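Local coordinates for inclusion membrane protein A (Chlamydia trachomatis, PDB 6E7E), which probably drives the homotypic fusion of chlamydial inclusions as a SNARE-like membrane protein, of which this chain is the soluble, largely helical domain, at residues A[56-70]-A[142-156]. The protein carries 2 engineered substitutions. Numbering follows the deposited sequence.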
loop_
_atom_site.group_PDB
_atom_site.type_symbol
_atom_site.label_atom_id
_atom_site.label_comp_id
_atom_site.label_asym_id
_atom_site.label_seq_id
_atom_site.Cartn_x
_atom_site.Cartn_y
_atom_site.Cartn_z
ATOM N N CYS A 56 0.597 1.794 -11.098
ATOM C CA CYS A 56 -0.090 2.253 -9.878
ATOM C C CYS A 56 0.609 1.672 -8.641
ATOM O O CYS A 56 0.471 2.248 -7.546
ATOM C CB CYS A 56 -1.586 1.993 -9.927
ATOM S SG CYS A 56 -2.049 0.315 -9.513
ATOM N N LEU A 57 1.388 0.608 -8.783
ATOM C CA LEU A 57 2.110 -0.010 -7.643
ATOM C C LEU A 57 3.522 0.574 -7.479
ATOM O O LEU A 57 4.141 0.303 -6.445
ATOM C CB LEU A 57 2.113 -1.526 -7.819
ATOM C CG LEU A 57 0.730 -2.161 -7.752
ATOM C CD1 LEU A 57 0.810 -3.654 -7.985
ATOM C CD2 LEU A 57 0.061 -1.891 -6.417
ATOM N N GLN A 58 3.974 1.434 -8.395
ATOM C CA GLN A 58 5.262 2.149 -8.261
ATOM C C GLN A 58 5.271 2.934 -6.953
ATOM O O GLN A 58 4.290 3.630 -6.656
ATOM C CB GLN A 58 5.496 3.120 -9.418
ATOM C CG GLN A 58 5.830 2.455 -10.741
ATOM C CD GLN A 58 6.127 3.445 -11.840
ATOM O OE1 GLN A 58 7.218 3.464 -12.399
ATOM N NE2 GLN A 58 5.150 4.279 -12.160
ATOM N N GLY A 59 6.353 2.799 -6.199
ATOM C CA GLY A 59 6.593 3.625 -5.015
ATOM C C GLY A 59 5.601 3.320 -3.908
ATOM O O GLY A 59 5.375 4.204 -3.062
ATOM N N PHE A 60 5.050 2.105 -3.845
ATOM C CA PHE A 60 4.063 1.776 -2.796
ATOM C C PHE A 60 4.691 2.012 -1.420
ATOM O O PHE A 60 3.967 2.464 -0.587
ATOM C CB PHE A 60 3.483 0.368 -2.959
ATOM C CG PHE A 60 2.472 0.040 -1.890
ATOM C CD1 PHE A 60 1.180 0.518 -1.945
ATOM C CD2 PHE A 60 2.852 -0.601 -0.739
ATOM C CE1 PHE A 60 0.277 0.272 -0.922
ATOM C CE2 PHE A 60 1.949 -0.857 0.280
ATOM C CZ PHE A 60 0.664 -0.415 0.191
ATOM N N ARG A 61 5.958 1.685 -1.177
ATOM C CA ARG A 61 6.529 1.826 0.191
ATOM C C ARG A 61 6.383 3.279 0.637
ATOM O O ARG A 61 6.090 3.526 1.819
ATOM C CB ARG A 61 7.965 1.302 0.257
ATOM C CG ARG A 61 9.010 2.135 -0.465
ATOM C CD ARG A 61 10.383 1.832 0.116
ATOM N NE ARG A 61 11.463 2.356 -0.712
ATOM C CZ ARG A 61 12.028 1.723 -1.741
ATOM N NH1 ARG A 61 11.632 0.510 -2.097
ATOM N NH2 ARG A 61 12.996 2.316 -2.417
ATOM N N ASP A 62 6.505 4.200 -0.309
ATOM C CA ASP A 62 6.453 5.647 -0.000
ATOM C C ASP A 62 5.041 6.004 0.460
ATOM O O ASP A 62 4.918 6.939 1.216
ATOM C CB ASP A 62 6.911 6.500 -1.188
ATOM C CG ASP A 62 8.368 6.270 -1.540
ATOM O OD1 ASP A 62 9.180 6.167 -0.599
ATOM O OD2 ASP A 62 8.674 6.166 -2.751
ATOM N N ASN A 63 4.022 5.225 0.100
ATOM C CA ASN A 63 2.602 5.535 0.408
ATOM C C ASN A 63 2.249 5.199 1.865
ATOM O O ASN A 63 1.141 5.586 2.303
ATOM C CB ASN A 63 1.667 4.809 -0.562
ATOM C CG ASN A 63 1.700 5.403 -1.957
ATOM O OD1 ASN A 63 1.745 4.689 -2.965
ATOM N ND2 ASN A 63 1.759 6.723 -2.018
ATOM N N TYR A 64 3.147 4.593 2.642
ATOM C CA TYR A 64 2.870 4.409 4.095
ATOM C C TYR A 64 4.033 4.907 4.954
ATOM O O TYR A 64 4.074 4.650 6.160
ATOM C CB TYR A 64 2.481 2.973 4.467
ATOM C CG TYR A 64 3.519 1.924 4.144
ATOM C CD1 TYR A 64 4.522 1.615 5.035
ATOM C CD2 TYR A 64 3.501 1.230 2.950
ATOM C CE1 TYR A 64 5.493 0.677 4.753
ATOM C CE2 TYR A 64 4.453 0.274 2.650
ATOM C CZ TYR A 64 5.476 0.027 3.539
ATOM O OH TYR A 64 6.407 -0.918 3.223
ATOM N N LYS A 65 4.940 5.679 4.372
ATOM C CA LYS A 65 6.145 6.139 5.105
ATOM C C LYS A 65 5.772 6.865 6.400
ATOM O O LYS A 65 6.532 6.751 7.369
ATOM C CB LYS A 65 6.951 7.039 4.179
ATOM C CG LYS A 65 8.206 7.625 4.795
ATOM C CD LYS A 65 8.946 8.583 3.886
ATOM C CE LYS A 65 8.099 9.150 2.765
ATOM N NZ LYS A 65 8.591 10.472 2.312
ATOM N N GLY A 66 4.690 7.633 6.432
ATOM C CA GLY A 66 4.375 8.364 7.666
ATOM C C GLY A 66 4.083 7.427 8.814
ATOM O O GLY A 66 4.424 7.732 9.959
ATOM N N PHE A 67 3.443 6.298 8.543
ATOM C CA PHE A 67 3.132 5.302 9.594
ATOM C C PHE A 67 4.426 4.660 10.061
ATOM O O PHE A 67 4.573 4.400 11.257
ATOM C CB PHE A 67 2.104 4.305 9.098
ATOM C CG PHE A 67 0.745 4.892 8.896
ATOM C CD1 PHE A 67 0.008 5.292 9.991
ATOM C CD2 PHE A 67 0.257 5.143 7.627
ATOM C CE1 PHE A 67 -1.242 5.859 9.826
ATOM C CE2 PHE A 67 -0.993 5.712 7.461
ATOM C CZ PHE A 67 -1.743 6.048 8.563
ATOM N N GLU A 68 5.269 4.272 9.111
ATOM C CA GLU A 68 6.556 3.656 9.472
ATOM C C GLU A 68 7.370 4.658 10.289
ATOM O O GLU A 68 7.986 4.306 11.321
ATOM C CB GLU A 68 7.257 3.191 8.194
ATOM C CG GLU A 68 8.498 2.396 8.482
ATOM C CD GLU A 68 9.118 1.714 7.284
ATOM O OE1 GLU A 68 8.490 1.701 6.216
ATOM O OE2 GLU A 68 10.227 1.205 7.447
ATOM N N SER A 69 7.388 5.909 9.857
ATOM C CA SER A 69 8.123 6.950 10.604
ATOM C C SER A 69 7.559 7.139 12.021
ATOM O O SER A 69 8.325 7.293 12.976
ATOM C CB SER A 69 8.080 8.240 9.858
ATOM O OG SER A 69 8.875 8.190 8.685
ATOM N N LEU A 70 6.240 7.164 12.165
ATOM C CA LEU A 70 5.590 7.334 13.483
ATOM C C LEU A 70 6.030 6.211 14.404
ATOM O O LEU A 70 6.415 6.451 15.545
ATOM C CB LEU A 70 4.075 7.318 13.323
ATOM C CG LEU A 70 3.286 7.570 14.603
ATOM C CD1 LEU A 70 3.611 8.937 15.199
ATOM C CD2 LEU A 70 1.812 7.440 14.315
ATOM N N ILE A 142 -5.037 2.779 -2.277
ATOM C CA ILE A 142 -3.671 3.356 -2.183
ATOM C C ILE A 142 -3.798 4.871 -1.998
ATOM O O ILE A 142 -3.022 5.442 -1.190
ATOM C CB ILE A 142 -2.797 2.949 -3.381
ATOM C CG1 ILE A 142 -2.541 1.441 -3.382
ATOM C CG2 ILE A 142 -1.488 3.712 -3.377
ATOM C CD1 ILE A 142 -1.897 0.951 -4.663
ATOM N N GLY A 143 -4.743 5.519 -2.672
ATOM C CA GLY A 143 -4.919 6.972 -2.522
ATOM C C GLY A 143 -5.273 7.319 -1.093
ATOM O O GLY A 143 -4.733 8.305 -0.540
ATOM N N GLN A 144 -6.217 6.572 -0.520
ATOM C CA GLN A 144 -6.682 6.817 0.870
ATOM C C GLN A 144 -5.508 6.633 1.846
ATOM O O GLN A 144 -5.269 7.492 2.710
ATOM C CB GLN A 144 -7.880 5.921 1.189
ATOM C CG GLN A 144 -8.340 5.899 2.636
ATOM C CD GLN A 144 -9.832 5.691 2.757
ATOM O OE1 GLN A 144 -10.303 4.756 3.407
ATOM N NE2 GLN A 144 -10.594 6.565 2.119
ATOM N N LEU A 145 -4.761 5.544 1.696
ATOM C CA LEU A 145 -3.596 5.290 2.569
ATOM C C LEU A 145 -2.542 6.402 2.426
ATOM O O LEU A 145 -2.026 6.896 3.433
ATOM C CB LEU A 145 -3.027 3.926 2.190
ATOM C CG LEU A 145 -1.744 3.551 2.927
ATOM C CD1 LEU A 145 -1.998 3.353 4.413
ATOM C CD2 LEU A 145 -1.108 2.321 2.305
ATOM N N SER A 146 -2.223 6.757 1.185
ATOM C CA SER A 146 -1.171 7.754 0.854
ATOM C C SER A 146 -1.507 9.101 1.494
ATOM O O SER A 146 -0.603 9.757 2.017
ATOM C CB SER A 146 -0.992 7.855 -0.640
ATOM O OG SER A 146 -0.112 8.898 -1.026
ATOM N N GLN A 147 -2.772 9.494 1.477
ATOM C CA GLN A 147 -3.139 10.789 2.066
ATOM C C GLN A 147 -2.915 10.749 3.579
ATOM O O GLN A 147 -2.379 11.724 4.142
ATOM C CB GLN A 147 -4.581 11.115 1.735
ATOM C CG GLN A 147 -5.003 12.498 2.177
ATOM C CD GLN A 147 -6.434 12.745 1.765
ATOM O OE1 GLN A 147 -7.338 12.023 2.175
ATOM N NE2 GLN A 147 -6.653 13.771 0.966
ATOM N N LEU A 148 -3.339 9.693 4.268
ATOM C CA LEU A 148 -3.100 9.576 5.737
ATOM C C LEU A 148 -1.593 9.622 6.026
ATOM O O LEU A 148 -1.160 10.298 6.975
ATOM C CB LEU A 148 -3.665 8.262 6.285
ATOM C CG LEU A 148 -5.182 8.116 6.269
ATOM C CD1 LEU A 148 -5.608 6.738 6.742
ATOM C CD2 LEU A 148 -5.862 9.171 7.114
ATOM N N SER A 149 -0.821 8.880 5.257
ATOM C CA SER A 149 0.635 8.744 5.437
ATOM C C SER A 149 1.326 10.087 5.219
ATOM O O SER A 149 2.197 10.446 6.027
ATOM C CB SER A 149 1.148 7.723 4.468
ATOM O OG SER A 149 2.547 7.630 4.515
ATOM N N LYS A 150 0.982 10.775 4.151
ATOM C CA LYS A 150 1.663 12.034 3.826
ATOM C C LYS A 150 1.394 13.072 4.912
ATOM O O LYS A 150 2.293 13.840 5.270
ATOM C CB LYS A 150 1.193 12.538 2.470
ATOM C CG LYS A 150 1.889 11.830 1.325
ATOM C CD LYS A 150 3.197 12.468 0.913
ATOM C CE LYS A 150 3.866 11.724 -0.224
ATOM N NZ LYS A 150 5.176 12.322 -0.566
ATOM N N THR A 151 0.175 13.109 5.426
ATOM C CA THR A 151 -0.163 14.013 6.528
ATOM C C THR A 151 0.777 13.729 7.710
ATOM O O THR A 151 1.381 14.649 8.275
ATOM C CB THR A 151 -1.637 13.874 6.898
ATOM O OG1 THR A 151 -2.424 14.346 5.813
ATOM C CG2 THR A 151 -1.973 14.655 8.139
ATOM N N LEU A 152 0.874 12.459 8.091
ATOM C CA LEU A 152 1.740 12.085 9.217
ATOM C C LEU A 152 3.188 12.422 8.936
ATOM O O LEU A 152 3.853 12.954 9.866
ATOM C CB LEU A 152 1.623 10.600 9.464
ATOM C CG LEU A 152 0.723 10.163 10.584
ATOM C CD1 LEU A 152 0.772 8.656 10.624
ATOM C CD2 LEU A 152 1.129 10.773 11.925
ATOM N N THR A 153 3.691 12.204 7.740
ATOM C CA THR A 153 5.089 12.530 7.436
ATOM C C THR A 153 5.279 14.011 7.705
ATOM O O THR A 153 6.307 14.366 8.277
ATOM C CB THR A 153 5.407 12.147 5.987
ATOM O OG1 THR A 153 5.465 10.730 5.904
ATOM C CG2 THR A 153 6.697 12.781 5.506
ATOM N N SER A 154 4.352 14.850 7.260
ATOM C CA SER A 154 4.524 16.304 7.404
ATOM C C SER A 154 4.575 16.661 8.886
ATOM O O SER A 154 5.395 17.498 9.329
ATOM C CB SER A 154 3.407 17.066 6.733
ATOM O OG SER A 154 3.421 16.894 5.314
ATOM N N GLN A 155 3.671 16.105 9.663
ATOM C CA GLN A 155 3.567 16.419 11.099
ATOM C C GLN A 155 4.807 15.955 11.865
ATOM O O GLN A 155 5.318 16.682 12.738
ATOM C CB GLN A 155 2.304 15.804 11.669
ATOM C CG GLN A 155 1.036 16.395 11.101
ATOM C CD GLN A 155 -0.164 15.527 11.359
ATOM O OE1 GLN A 155 -0.066 14.289 11.393
ATOM N NE2 GLN A 155 -1.317 16.187 11.423
ATOM N N ILE A 156 5.223 14.729 11.614
ATOM C CA ILE A 156 6.421 14.187 12.284
ATOM C C ILE A 156 7.634 15.019 11.895
ATOM O O ILE A 156 8.458 15.302 12.773
ATOM C CB ILE A 156 6.636 12.711 11.904
ATOM C CG1 ILE A 156 5.490 11.847 12.403
ATOM C CG2 ILE A 156 7.978 12.222 12.406
ATOM C CD1 ILE A 156 5.482 10.494 11.794
HETATM O O HOH W 1 3.423 8.746 2.204
#
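Where the turn linking helices 44-57 and 65-73 meets the long helix 125-165 of the helical bundle, Gly66 lies against Ser149 and Thr153. The axes of the segments 65-70 and 142-156 come within 7.3 Å, with their N-to-C directions 45° apart. Gly66 has no side chain to stand between its CA and Ser149 O or Leu152 CB, hence the closeness: Gly66 CA sits 3.1 Å from Thr153 OG1 and makes a CA-H...O contact to Ser149 O. With OG anti to its backbone N, Ser149 swings its hydroxyl to the start of helix 65-73 and receives the Gly66 amide; the N-to-OG distance is 2.9 Å and the N-H...O angle 161°. A water 2.7 Å from Ser149 OG donates to Asp62 O, tying the same hydroxyl to the segment between the two helices. Toward the bundle interior, Leu152 CD1 stands over one Phe67 ring face, 3.9 Å from the centroid and 30° off the normal, a CH-pi contact, whereas Leu148 CB meets the ring edge at Phe67 CZ. Leu93 of helix 87-107 touches both Phe67 and Leu145. At the end of the type II turn Leu57-Phe60, Phe60 presents its edge to Ile142 CG1, 3.9 Å from CE1; at the far end Ile156 CD1 reaches Leu70 CB at 3.8 Å. Helix 65-73 thus joins helix 125-165 by a close glycine crossing and a knob-into-hole, Phe67 among Leu145, Leu148, Ser149 and Leu152.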